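Local coordinates for protein glutamate--cysteine ligase GshA (Methylobacillus flagellatus KT, PDB 3K1T) that probably acts as a ligase of the glutamate-cysteine ligase family, which joins glutamate to cysteine to give gamma-glutamylcysteine, at residues P43-V48 with A173-N178; A83-V88 with R123-E128; L7-T12 with Y332-L337; P14-E19 with A394-P399. One frame throughout, in Å; residues are numbered along the deposited sequence. Where two conformers were deposited one is given.

Contact 1: P43-V48 with A173-N178; sequences PFYASV and AILLNN. With SO4 (sulfate ion), chain B.
Phe44 and Tyr45 reach toward Leu175 and Asn177 from a strand, 45-48, whose axis stays 10.2 Å from that of 173-177 and runs 17° from parallel to it, too distant for backbone pairing. Side chains fill the interval. Leu175 comes from the opposite direction to the tyrosine and crosses Phe44 at about a right angle; its CD1 sits 3.9 Å from Phe44 CD2 and equally far from Tyr45 CZ, so the one methyl touches both rings. The Tyr45 side chain starts with CG between the backbone N and the carbonyl carbon (chi1 62°), which sends the phenol to the far strand. Its OH gives a 2.6 Å bond to Leu176 O, an oxygen lying at the ring edge, although the hydroxyl stands well above the carbonyl plane. The same OH accepts from Asn177 ND2 at 3.0 Å, within the amide plane and nearly straight at 162°. Tyr111 and Asn114 hold OD1 of that amide, and ND2 also bonds Pro66 O. A phenylalanine in place of Tyr45 would probably leave Leu176 O without this donor and Asn177 ND2 without one of its two acceptors. Further along, Ser47 OG donates to a sulfate, also held by Asn63, Gly67 and Arg359. The buried hydroxyl, used as both donor and acceptor, thus ties two different sheets together across an otherwise apolar seam.

Contact 2: A83-V88 with R123-E128; sequences AAMVAV and RQAGLE. With SO4 (sulfate ion), chain D.
Met85, a selenomethionine in this model, lies along the backbone of Ala125 where helix 77-91 passes the end of helix 109-124. Met85 CB is still 4.7 Å from Ala125 CB. With CG beside the backbone N and anti to the carbonyl carbon (chi1 -73°), the next atom closes in, and Met85 CG packs 3.8 Å from Ala125 CB. The chain then runs on extended through SE, and Met85 CE at the tip comes to rest over carbonyl groups, 3.5 Å from Ala125 O and 3.7 Å from Gln124 O. That first oxygen also accepts from Arg34 of the second subunit, so the methyl sits beside a carbonyl used in the dimer. Ala84 CB meets the alanine methyl too, so two successive residues of helix 77-91 touch that methyl.

Helix 109-124 is the crossover of a beta-alpha-beta unit joining the parallel neighbours 97-102 and 128-133, and it stops here in a Schellman motif. Gly126 takes a positive phi of 94°, with its N bonded to Arg123 O; a CB at these angles would collide with Ala125 O, which favours glycine here. Just past the turn, Leu127 slides by Val88 in the opposite direction, CD1 to CG2 at 3.7 Å. On another side of the helix end the extended Arg123 presents its guanidinium edge-on to a sulfate: NH1 donates to O4 at 3.0 Å and to O3 at 3.1 Å, His120 holds the same ion, and NH2 is bonded to Val129 O.

Contact 3: L7-T12 with Y332-L337; sequences LTTALT and YTFEHL
Thr8 places OG1 between its backbone N and carbonyl carbon (chi1 58°), while His336 turns its ring back beside its own N (chi1 -75°), and both groups arrive at Phe334 O. Three donors grip that oxygen. Thr8 N bonds it at 3.0 Å; Thr8 OG1, at 3.2 Å, lies in the carbonyl plane on a lone pair; His336 ND1 comes from well above that plane, 3.0 Å away, with the oxygen in the plane of its ring. Leu7 CA adds a CH contact. Thr8 CG2 presses close to His336 ND1, its side chain crossing the imidazole at about a right angle. Were His336 cut back to alanine, Phe334 O would probably lose its donor from above and the Thr8 methyl its imidazole neighbour. Beside this knot Thr9 CG2 rests 3.9 Å from Phe334 CB, and Leu7 CD2 lies 3.8 Å from Glu335 CG, whose carboxylate goes on to Tyr358. Thr9 and Thr333 each make an ST turn. Leu7 and Glu335 form an antiparallel, non-hydrogen-bonded pair, by which the short N-terminal strand 6-7 joins strand 335-337 of the large antiparallel sheet.

Contact 4: P14-E19 with A394-P399; sequences PLLTLE and APDAAP
Pro395 opens the contact on Glu19: its CB lies 3.9 Å from Glu19 CB, and its carbonyl oxygen sits alongside the rest of that side chain, 3.1 Å from Glu19 CD. Glu19 itself runs extended beyond CG, which carries its carboxylate past the proline to the next residue. Asp396 has CG anti to its own N (chi1 -158°), a setting that turns the carboxylate to the helix, where OD1 comes to 2.6 Å from Glu19 OE2. The two carboxylate planes are 38° apart. Oxygens this close suggest that one acid probably holds a proton, and the salt bridge from Arg401 NE to Asp396 OD1 would offset some of the charge. Two leucines of the helix pack on the aspartate: Leu16 CD1 lies 3.8 Å from Asp396 CB, and Leu15 CD2 comes to 3.9 Å from Asp396 OD1, each leucine crossing the aspartate at about a right angle. Ala397 then points away from the helix; its N bonds Ala394 O at 3.0 Å. Ala394 to Ala397 thus form a type I beta turn, and Ala397 is also the N-cap of helix 398-421; this turn, leading straight into the C-terminal helix, is what packs against helix 13-23.

From the N terminus, segment 7-12 closes the first long loop in contact 3, against 332-337, and the helix that follows closes another in contact 4, against 394-399. These two loops cross, and they touch at Leu7 CD1 and Leu15 CD2, 4.0 Å apart; together they fasten the N-terminal region to the large antiparallel sheet and to the start of the C-terminal helix. Contact 1 is nested inside both, bridging that sheet to the mixed one, its centre about 32 Å from that of contact 3. Contact 2 nests within contact 1, joining helix 77-91, on the antiparallel sheet, to the end of helix 109-124 of the mixed sheet, and Phe44 CE1 meets Ala87 CB at 3.7 Å.

Contact 1: P43-V48 with A173-N178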
loop_
_atom_site.group_PDB
_atom_site.type_symbol
_atom_site.label_atom_id
_atom_site.label_comp_id
_atom_site.label_asym_id
_atom_site.label_seq_id
_atom_site.Cartn_x
_atom_site.Cartn_y
_atom_site.Cartn_z
ATOM N N PRO A 43 3.344 6.740 13.411
ATOM C CA PRO A 43 2.054 6.520 14.054
ATOM C C PRO A 43 1.150 5.650 13.172
ATOM O O PRO A 43 1.386 5.521 11.961
ATOM C CB PRO A 43 1.423 7.940 14.133
ATOM C CG PRO A 43 2.496 8.864 13.808
ATOM C CD PRO A 43 3.510 8.148 13.009
ATOM N N PHE A 44 0.080 5.127 13.770
ATOM C CA PHE A 44 -0.924 4.338 13.049
ATOM C C PHE A 44 -1.536 5.173 11.909
ATOM O O PHE A 44 -1.699 4.695 10.779
ATOM C CB PHE A 44 -2.028 3.852 14.043
ATOM C CG PHE A 44 -3.004 2.895 13.435
ATOM C CD1 PHE A 44 -2.761 1.529 13.469
ATOM C CD2 PHE A 44 -4.166 3.353 12.826
ATOM C CE1 PHE A 44 -3.616 0.632 12.874
ATOM C CE2 PHE A 44 -5.050 2.456 12.238
ATOM C CZ PHE A 44 -4.770 1.087 12.260
ATOM N N TYR A 45 -1.915 6.422 12.244
ATOM C CA TYR A 45 -2.480 7.363 11.305
ATOM C C TYR A 45 -2.204 8.810 11.713
ATOM O O TYR A 45 -1.824 9.078 12.859
ATOM C CB TYR A 45 -3.975 7.102 11.020
ATOM C CG TYR A 45 -4.982 7.194 12.153
ATOM C CD1 TYR A 45 -4.650 7.617 13.453
ATOM C CD2 TYR A 45 -6.303 6.809 11.918
ATOM C CE1 TYR A 45 -5.624 7.652 14.486
ATOM C CE2 TYR A 45 -7.273 6.866 12.912
ATOM C CZ TYR A 45 -6.945 7.295 14.197
ATOM O OH TYR A 45 -7.952 7.347 15.152
ATOM N N ALA A 46 -2.371 9.731 10.764
ATOM C CA ALA A 46 -2.106 11.141 11.005
ATOM C C ALA A 46 -2.582 11.986 9.844
ATOM O O ALA A 46 -2.683 11.509 8.697
ATOM C CB ALA A 46 -0.589 11.365 11.225
ATOM N N SER A 47 -2.825 13.258 10.122
ATOM C CA SER A 47 -3.045 14.236 9.062
ATOM C C SER A 47 -2.212 15.477 9.322
ATOM O O SER A 47 -1.970 15.852 10.496
ATOM C CB SER A 47 -4.519 14.607 8.905
ATOM O OG SER A 47 -5.022 15.282 10.024
ATOM N N VAL A 48 -1.732 16.100 8.239
ATOM C CA VAL A 48 -0.938 17.305 8.363
ATOM C C VAL A 48 -1.508 18.380 7.442
ATOM O O VAL A 48 -1.696 18.123 6.242
ATOM C CB VAL A 48 0.566 17.045 8.025
ATOM C CG1 VAL A 48 1.363 18.363 7.996
ATOM C CG2 VAL A 48 1.184 16.064 9.029
ATOM N N ALA A 173 -6.527 -4.304 21.207
ATOM C CA ALA A 173 -6.015 -2.960 21.255
ATOM C C ALA A 173 -7.150 -1.960 21.113
ATOM O O ALA A 173 -8.265 -2.315 20.726
ATOM C CB ALA A 173 -4.992 -2.762 20.130
ATOM N N ILE A 174 -6.838 -0.705 21.400
ATOM C CA ILE A 174 -7.808 0.382 21.420
ATOM C C ILE A 174 -7.283 1.517 20.554
ATOM O O ILE A 174 -6.218 2.051 20.842
ATOM C CB ILE A 174 -8.010 0.893 22.853
ATOM C CG1 ILE A 174 -8.527 -0.251 23.745
ATOM C CG2 ILE A 174 -8.958 2.118 22.895
ATOM C CD1 ILE A 174 -8.325 0.034 25.238
ATOM N N LEU A 175 -8.024 1.887 19.519
ATOM C CA LEU A 175 -7.653 2.992 18.652
ATOM C C LEU A 175 -8.395 4.238 19.051
ATOM O O LEU A 175 -9.624 4.263 19.077
ATOM C CB LEU A 175 -7.934 2.662 17.173
ATOM C CG LEU A 175 -7.590 3.745 16.151
ATOM C CD1 LEU A 175 -6.069 4.033 16.140
ATOM C CD2 LEU A 175 -8.062 3.363 14.697
ATOM N N LEU A 176 -7.643 5.261 19.435
ATOM C CA LEU A 176 -8.220 6.558 19.728
ATOM C C LEU A 176 -8.483 7.386 18.476
ATOM O O LEU A 176 -7.559 7.686 17.711
ATOM C CB LEU A 176 -7.291 7.351 20.649
ATOM C CG LEU A 176 -6.966 6.716 21.985
ATOM C CD1 LEU A 176 -5.801 7.492 22.647
ATOM C CD2 LEU A 176 -8.247 6.674 22.860
ATOM N N ASN A 177 -9.738 7.791 18.280
ATOM C CA ASN A 177 -10.082 8.856 17.336
ATOM C C ASN A 177 -10.599 10.079 18.117
ATOM O O ASN A 177 -11.386 10.872 17.615
ATOM C CB ASN A 177 -11.094 8.371 16.301
ATOM C CG ASN A 177 -11.164 9.260 15.086
ATOM O OD1 ASN A 177 -12.212 9.863 14.798
ATOM N ND2 ASN A 177 -10.038 9.362 14.363
ATOM N N ASN A 178 -10.117 10.200 19.355
ATOM C CA ASN A 178 -10.492 11.236 20.336
ATOM C C ASN A 178 -9.132 11.733 20.867
ATOM O O ASN A 178 -8.331 10.925 21.358
ATOM C CB ASN A 178 -11.297 10.563 21.442
ATOM C CG ASN A 178 -11.737 11.511 22.543
ATOM O OD1 ASN A 178 -10.985 12.417 22.958
ATOM N ND2 ASN A 178 -12.970 11.317 23.019
HETATM S S SO4 B . -8.351 16.542 10.431
HETATM O O1 SO4 B . -9.083 17.293 9.437
HETATM O O2 SO4 B . -7.753 15.553 9.590
HETATM O O3 SO4 B . -7.328 17.335 11.074
HETATM O O4 SO4 B . -9.269 15.944 11.425
#

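Contact 2: A83-V88 with R123-E128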
loop_
_atom_site.group_PDB
_atom_site.type_symbol
_atom_site.label_atom_id
_atom_site.label_comp_id
_atom_site.label_asym_id
_atom_site.label_seq_id
_atom_site.Cartn_x
_atom_site.Cartn_y
_atom_site.Cartn_z
ATOM N N ALA A 83 -2.410 0.455 3.240
ATOM C CA ALA A 83 -1.613 1.165 4.232
ATOM C C ALA A 83 -2.101 0.836 5.651
ATOM O O ALA A 83 -1.321 0.708 6.573
ATOM C CB ALA A 83 -1.664 2.692 3.955
ATOM N N ALA A 84 -3.410 0.733 5.832
ATOM C CA ALA A 84 -3.963 0.365 7.136
ATOM C C ALA A 84 -3.500 -1.049 7.511
ATOM O O ALA A 84 -3.154 -1.300 8.655
ATOM C CB ALA A 84 -5.499 0.415 7.120
HETATM N N MSE A 85 -3.460 -1.964 6.552
HETATM C CA MSE A 85 -2.898 -3.303 6.831
HETATM C C MSE A 85 -1.438 -3.297 7.268
HETATM O O MSE A 85 -1.060 -4.003 8.205
HETATM C CB MSE A 85 -3.052 -4.260 5.639
HETATM C CG MSE A 85 -4.457 -4.691 5.474
HETATM SE SE MSE A 85 -4.629 -5.789 3.840
HETATM C CE MSE A 85 -6.168 -6.881 4.455
ATOM N N VAL A 86 -0.628 -2.477 6.621
ATOM C CA VAL A 86 0.769 -2.270 7.060
ATOM C C VAL A 86 0.809 -1.748 8.498
ATOM O O VAL A 86 1.556 -2.252 9.320
ATOM C CB VAL A 86 1.503 -1.291 6.099
ATOM C CG1 VAL A 86 2.918 -0.930 6.631
ATOM C CG2 VAL A 86 1.601 -1.924 4.687
ATOM N N ALA A 87 0.007 -0.723 8.803
ATOM C CA ALA A 87 -0.070 -0.164 10.158
ATOM C C ALA A 87 -0.446 -1.239 11.184
ATOM O O ALA A 87 0.201 -1.359 12.223
ATOM C CB ALA A 87 -1.078 1.011 10.228
ATOM N N VAL A 88 -1.481 -2.020 10.899
ATOM C CA VAL A 88 -1.842 -3.147 11.761
ATOM C C VAL A 88 -0.667 -4.111 11.989
ATOM O O VAL A 88 -0.406 -4.521 13.130
ATOM C CB VAL A 88 -3.052 -3.889 11.204
ATOM C CG1 VAL A 88 -3.269 -5.277 11.929
ATOM C CG2 VAL A 88 -4.294 -2.982 11.260
ATOM N N ARG A 123 -12.208 -2.400 8.873
ATOM C CA ARG A 123 -12.842 -3.689 8.595
ATOM C C ARG A 123 -12.278 -4.316 7.312
ATOM O O ARG A 123 -12.052 -5.546 7.251
ATOM C CB ARG A 123 -14.369 -3.554 8.478
ATOM C CG ARG A 123 -15.013 -3.321 9.880
ATOM C CD ARG A 123 -16.524 -3.190 9.814
ATOM N NE ARG A 123 -17.028 -3.009 11.180
ATOM C CZ ARG A 123 -18.111 -2.322 11.528
ATOM N NH1 ARG A 123 -18.860 -1.723 10.614
ATOM N NH2 ARG A 123 -18.454 -2.247 12.824
ATOM N N GLN A 124 -12.128 -3.498 6.284
ATOM C CA GLN A 124 -11.496 -3.965 5.024
ATOM C C GLN A 124 -10.039 -4.408 5.227
ATOM O O GLN A 124 -9.553 -5.273 4.506
ATOM C CB GLN A 124 -11.584 -2.926 3.918
ATOM C CG GLN A 124 -13.036 -2.521 3.495
ATOM C CD GLN A 124 -13.679 -3.470 2.537
ATOM O OE1 GLN A 124 -14.101 -4.558 2.909
ATOM N NE2 GLN A 124 -13.733 -3.076 1.289
ATOM N N ALA A 125 -9.387 -3.872 6.253
ATOM C CA ALA A 125 -8.058 -4.319 6.645
ATOM C C ALA A 125 -8.083 -5.624 7.409
ATOM O O ALA A 125 -7.037 -6.167 7.737
ATOM C CB ALA A 125 -7.288 -3.184 7.445
ATOM N N GLY A 126 -9.270 -6.156 7.653
ATOM C CA GLY A 126 -9.423 -7.472 8.247
ATOM C C GLY A 126 -9.586 -7.507 9.764
ATOM O O GLY A 126 -9.341 -8.526 10.377
ATOM N N LEU A 127 -9.934 -6.374 10.352
ATOM C CA LEU A 127 -10.222 -6.320 11.784
ATOM C C LEU A 127 -11.731 -6.384 12.056
ATOM O O LEU A 127 -12.541 -5.906 11.269
ATOM C CB LEU A 127 -9.631 -5.052 12.357
ATOM C CG LEU A 127 -8.110 -4.961 12.371
ATOM C CD1 LEU A 127 -7.717 -3.518 12.667
ATOM C CD2 LEU A 127 -7.505 -5.957 13.416
ATOM N N GLU A 128 -12.103 -7.013 13.176
ATOM C CA GLU A 128 -13.455 -6.889 13.715
ATOM C C GLU A 128 -13.433 -5.621 14.549
ATOM O O GLU A 128 -12.624 -5.513 15.477
ATOM C CB GLU A 128 -13.777 -8.150 14.529
ATOM C CG GLU A 128 -15.162 -8.224 15.085
ATOM C CD GLU A 128 -15.347 -9.434 16.054
ATOM O OE1 GLU A 128 -14.599 -10.457 15.896
ATOM O OE2 GLU A 128 -16.217 -9.320 16.968
HETATM S S SO4 D . -18.522 -1.462 6.907
HETATM O O1 SO4 D . -19.258 -0.551 6.069
HETATM O O2 SO4 D . -17.404 -2.142 6.215
HETATM O O3 SO4 D . -17.992 -0.535 7.906
HETATM O O4 SO4 D . -19.263 -2.450 7.685
#

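Contact 3: L7-T12 with Y332-L337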
loop_
_atom_site.group_PDB
_atom_site.type_symbol
_atom_site.label_atom_id
_atom_site.label_comp_id
_atom_site.label_asym_id
_atom_site.label_seq_id
_atom_site.Cartn_x
_atom_site.Cartn_y
_atom_site.Cartn_z
ATOM N N LEU A 7 -2.922 28.823 -7.433
ATOM C CA LEU A 7 -2.298 29.971 -6.793
ATOM C C LEU A 7 -2.681 31.295 -7.443
ATOM O O LEU A 7 -2.724 31.415 -8.673
ATOM C CB LEU A 7 -0.762 29.822 -6.815
ATOM C CG LEU A 7 -0.121 28.755 -5.953
ATOM C CD1 LEU A 7 1.375 28.581 -6.316
ATOM C CD2 LEU A 7 -0.268 29.103 -4.467
ATOM N N THR A 8 -2.889 32.313 -6.628
ATOM C CA THR A 8 -3.224 33.641 -7.132
ATOM C C THR A 8 -2.027 34.574 -6.965
ATOM O O THR A 8 -2.167 35.795 -6.838
ATOM C CB THR A 8 -4.458 34.216 -6.359
ATOM O OG1 THR A 8 -4.164 34.253 -4.961
ATOM C CG2 THR A 8 -5.684 33.382 -6.591
ATOM N N THR A 9 -0.838 34.001 -6.891
ATOM C CA THR A 9 0.362 34.801 -6.780
ATOM C C THR A 9 1.318 34.366 -7.883
ATOM O O THR A 9 1.381 33.189 -8.216
ATOM C CB THR A 9 1.059 34.613 -5.404
ATOM O OG1 THR A 9 2.268 35.361 -5.423
ATOM C CG2 THR A 9 1.440 33.129 -5.137
ATOM N N ALA A 10 2.055 35.326 -8.418
ATOM C CA ALA A 10 3.138 35.065 -9.391
ATOM C C ALA A 10 4.480 34.891 -8.684
ATOM O O ALA A 10 5.433 34.436 -9.276
ATOM C CB ALA A 10 3.221 36.209 -10.419
ATOM N N LEU A 11 4.552 35.203 -7.395
ATOM C CA LEU A 11 5.791 35.037 -6.651
ATOM C C LEU A 11 5.861 33.603 -6.114
ATOM O O LEU A 11 5.394 33.298 -5.013
ATOM C CB LEU A 11 5.903 36.091 -5.557
ATOM C CG LEU A 11 7.335 36.280 -5.036
ATOM C CD1 LEU A 11 7.435 37.555 -4.217
ATOM C CD2 LEU A 11 7.820 35.086 -4.236
ATOM N N THR A 12 6.411 32.722 -6.942
ATOM C CA THR A 12 6.511 31.286 -6.684
ATOM C C THR A 12 7.936 30.752 -6.781
ATOM O O THR A 12 8.151 29.536 -6.704
ATOM C CB THR A 12 5.598 30.486 -7.656
ATOM O OG1 THR A 12 6.009 30.744 -9.004
ATOM C CG2 THR A 12 4.096 30.891 -7.499
ATOM N N TYR A 332 1.087 32.339 4.797
ATOM C CA TYR A 332 -0.045 32.632 3.914
ATOM C C TYR A 332 -0.381 31.407 3.099
ATOM O O TYR A 332 0.506 30.575 2.798
ATOM C CB TYR A 332 0.302 33.787 2.959
ATOM C CG TYR A 332 0.262 35.129 3.641
ATOM C CD1 TYR A 332 -0.921 35.845 3.724
ATOM C CD2 TYR A 332 1.415 35.676 4.197
ATOM C CE1 TYR A 332 -0.978 37.076 4.373
ATOM C CE2 TYR A 332 1.378 36.910 4.855
ATOM C CZ TYR A 332 0.171 37.602 4.949
ATOM O OH TYR A 332 0.117 38.833 5.584
ATOM N N THR A 333 -1.661 31.264 2.750
ATOM C CA THR A 333 -2.025 30.390 1.643
ATOM C C THR A 333 -2.596 31.245 0.512
ATOM O O THR A 333 -3.518 32.036 0.739
ATOM C CB THR A 333 -3.045 29.289 1.984
ATOM O OG1 THR A 333 -3.527 28.681 0.746
ATOM C CG2 THR A 333 -4.253 29.836 2.824
ATOM N N PHE A 334 -2.058 31.082 -0.703
ATOM C CA PHE A 334 -2.591 31.788 -1.873
ATOM C C PHE A 334 -3.321 30.851 -2.819
ATOM O O PHE A 334 -3.714 31.259 -3.903
ATOM C CB PHE A 334 -1.495 32.569 -2.607
ATOM C CG PHE A 334 -0.865 33.613 -1.753
ATOM C CD1 PHE A 334 -1.618 34.663 -1.272
ATOM C CD2 PHE A 334 0.436 33.499 -1.343
ATOM C CE1 PHE A 334 -1.054 35.631 -0.440
ATOM C CE2 PHE A 334 1.009 34.460 -0.520
ATOM C CZ PHE A 334 0.252 35.529 -0.066
ATOM N N GLU A 335 -3.568 29.613 -2.402
ATOM C CA GLU A 335 -4.383 28.729 -3.233
ATOM C C GLU A 335 -5.855 29.164 -3.123
ATOM O O GLU A 335 -6.332 29.455 -2.020
ATOM C CB GLU A 335 -4.216 27.276 -2.802
ATOM C CG GLU A 335 -2.801 26.760 -2.948
ATOM C CD GLU A 335 -2.727 25.228 -2.813
ATOM O OE1 GLU A 335 -3.148 24.525 -3.757
ATOM O OE2 GLU A 335 -2.294 24.744 -1.749
ATOM N N HIS A 336 -6.541 29.237 -4.254
ATOM C CA HIS A 336 -7.941 29.585 -4.298
ATOM C C HIS A 336 -8.697 28.638 -5.232
ATOM O O HIS A 336 -8.234 28.298 -6.334
ATOM C CB HIS A 336 -8.147 30.985 -4.872
ATOM C CG HIS A 336 -7.808 32.103 -3.946
ATOM N ND1 HIS A 336 -6.508 32.426 -3.607
ATOM C CD2 HIS A 336 -8.605 32.998 -3.309
ATOM C CE1 HIS A 336 -6.523 33.488 -2.809
ATOM N NE2 HIS A 336 -7.781 33.842 -2.597
ATOM N N LEU A 337 -9.903 28.283 -4.813
ATOM C CA LEU A 337 -10.892 27.681 -5.700
ATOM C C LEU A 337 -11.856 28.793 -6.062
ATOM O O LEU A 337 -12.734 29.169 -5.284
ATOM C CB LEU A 337 -11.621 26.514 -5.008
ATOM C CG LEU A 337 -12.562 25.698 -5.912
ATOM C CD1 LEU A 337 -11.732 24.779 -6.835
ATOM C CD2 LEU A 337 -13.580 24.886 -5.003
#

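Contact 4: P14-E19 with A394-P399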
loop_
_atom_site.group_PDB
_atom_site.type_symbol
_atom_site.label_atom_id
_atom_site.label_comp_id
_atom_site.label_asym_id
_atom_site.label_seq_id
_atom_site.Cartn_x
_atom_site.Cartn_y
_atom_site.Cartn_z
ATOM N N PRO A 14 10.534 30.534 -4.778
ATOM C CA PRO A 14 10.997 29.588 -3.752
ATOM C C PRO A 14 10.308 28.220 -3.782
ATOM O O PRO A 14 10.960 27.202 -3.566
ATOM C CB PRO A 14 10.758 30.325 -2.436
ATOM C CG PRO A 14 10.812 31.805 -2.847
ATOM C CD PRO A 14 10.140 31.828 -4.205
ATOM N N LEU A 15 9.014 28.188 -4.070
ATOM C CA LEU A 15 8.313 26.924 -4.210
ATOM C C LEU A 15 8.943 26.121 -5.348
ATOM O O LEU A 15 9.181 24.902 -5.229
ATOM C CB LEU A 15 6.819 27.162 -4.478
ATOM C CG LEU A 15 5.950 25.964 -4.903
ATOM C CD1 LEU A 15 5.837 24.968 -3.701
ATOM C CD2 LEU A 15 4.561 26.399 -5.435
ATOM N N LEU A 16 9.185 26.783 -6.480
ATOM C CA LEU A 16 9.743 26.063 -7.631
ATOM C C LEU A 16 11.181 25.602 -7.337
ATOM O O LEU A 16 11.582 24.539 -7.785
ATOM C CB LEU A 16 9.617 26.885 -8.954
ATOM C CG LEU A 16 8.289 26.614 -9.732
ATOM C CD1 LEU A 16 7.047 27.035 -8.918
ATOM C CD2 LEU A 16 8.214 27.327 -11.074
ATOM N N THR A 17 11.944 26.377 -6.571
ATOM C CA THR A 17 13.278 25.961 -6.152
ATOM C C THR A 17 13.194 24.694 -5.282
ATOM O O THR A 17 13.946 23.750 -5.463
ATOM C CB THR A 17 14.003 27.073 -5.372
ATOM O OG1 THR A 17 14.148 28.219 -6.220
ATOM C CG2 THR A 17 15.404 26.591 -4.872
ATOM N N LEU A 18 12.316 24.713 -4.299
ATOM C CA LEU A 18 12.062 23.505 -3.493
ATOM C C LEU A 18 11.693 22.307 -4.344
ATOM O O LEU A 18 12.271 21.212 -4.171
ATOM C CB LEU A 18 10.988 23.783 -2.467
ATOM C CG LEU A 18 10.468 22.579 -1.656
ATOM C CD1 LEU A 18 11.558 21.920 -0.835
ATOM C CD2 LEU A 18 9.299 23.029 -0.762
ATOM N N GLU A 19 10.716 22.480 -5.240
ATOM C CA GLU A 19 10.309 21.392 -6.128
ATOM C C GLU A 19 11.485 20.848 -6.949
ATOM O O GLU A 19 11.645 19.629 -7.046
ATOM C CB GLU A 19 9.165 21.828 -7.044
ATOM C CG GLU A 19 7.854 21.995 -6.306
ATOM C CD GLU A 19 6.781 22.788 -7.072
ATOM O OE1 GLU A 19 7.139 23.636 -7.912
ATOM O OE2 GLU A 19 5.563 22.550 -6.799
ATOM N N ALA A 394 7.765 19.506 -15.521
ATOM C CA ALA A 394 7.747 20.859 -14.943
ATOM C C ALA A 394 7.725 20.734 -13.406
ATOM O O ALA A 394 6.968 19.935 -12.860
ATOM C CB ALA A 394 6.534 21.688 -15.439
ATOM N N PRO A 395 8.565 21.506 -12.717
ATOM C CA PRO A 395 8.638 21.359 -11.270
ATOM C C PRO A 395 7.297 21.584 -10.552
ATOM O O PRO A 395 7.049 20.929 -9.543
ATOM C CB PRO A 395 9.666 22.406 -10.853
ATOM C CG PRO A 395 10.434 22.767 -12.101
ATOM C CD PRO A 395 9.605 22.394 -13.263
ATOM N N ASP A 396 6.444 22.478 -11.076
ATOM C CA ASP A 396 5.115 22.709 -10.488
ATOM C C ASP A 396 3.958 22.038 -11.239
ATOM O O ASP A 396 2.804 22.376 -11.012
ATOM C CB ASP A 396 4.833 24.219 -10.316
ATOM C CG ASP A 396 3.758 24.504 -9.247
ATOM O OD1 ASP A 396 3.742 23.798 -8.189
ATOM O OD2 ASP A 396 2.915 25.437 -9.469
ATOM N N ALA A 397 4.243 21.034 -12.066
ATOM C CA ALA A 397 3.197 20.178 -12.586
ATOM C C ALA A 397 2.456 19.546 -11.382
ATOM O O ALA A 397 3.054 19.327 -10.318
ATOM C CB ALA A 397 3.775 19.075 -13.496
ATOM N N ALA A 398 1.188 19.216 -11.564
ATOM C CA ALA A 398 0.367 18.725 -10.451
ATOM C C ALA A 398 0.973 17.545 -9.671
ATOM O O ALA A 398 1.028 17.594 -8.437
ATOM C CB ALA A 398 -1.087 18.383 -10.916
ATOM N N PRO A 399 1.461 16.512 -10.367
ATOM C CA PRO A 399 2.062 15.395 -9.624
ATOM C C PRO A 399 3.319 15.785 -8.848
ATOM O O PRO A 399 3.661 15.125 -7.861
ATOM C CB PRO A 399 2.429 14.380 -10.695
ATOM C CG PRO A 399 1.764 14.854 -11.971
ATOM C CD PRO A 399 1.391 16.270 -11.823
#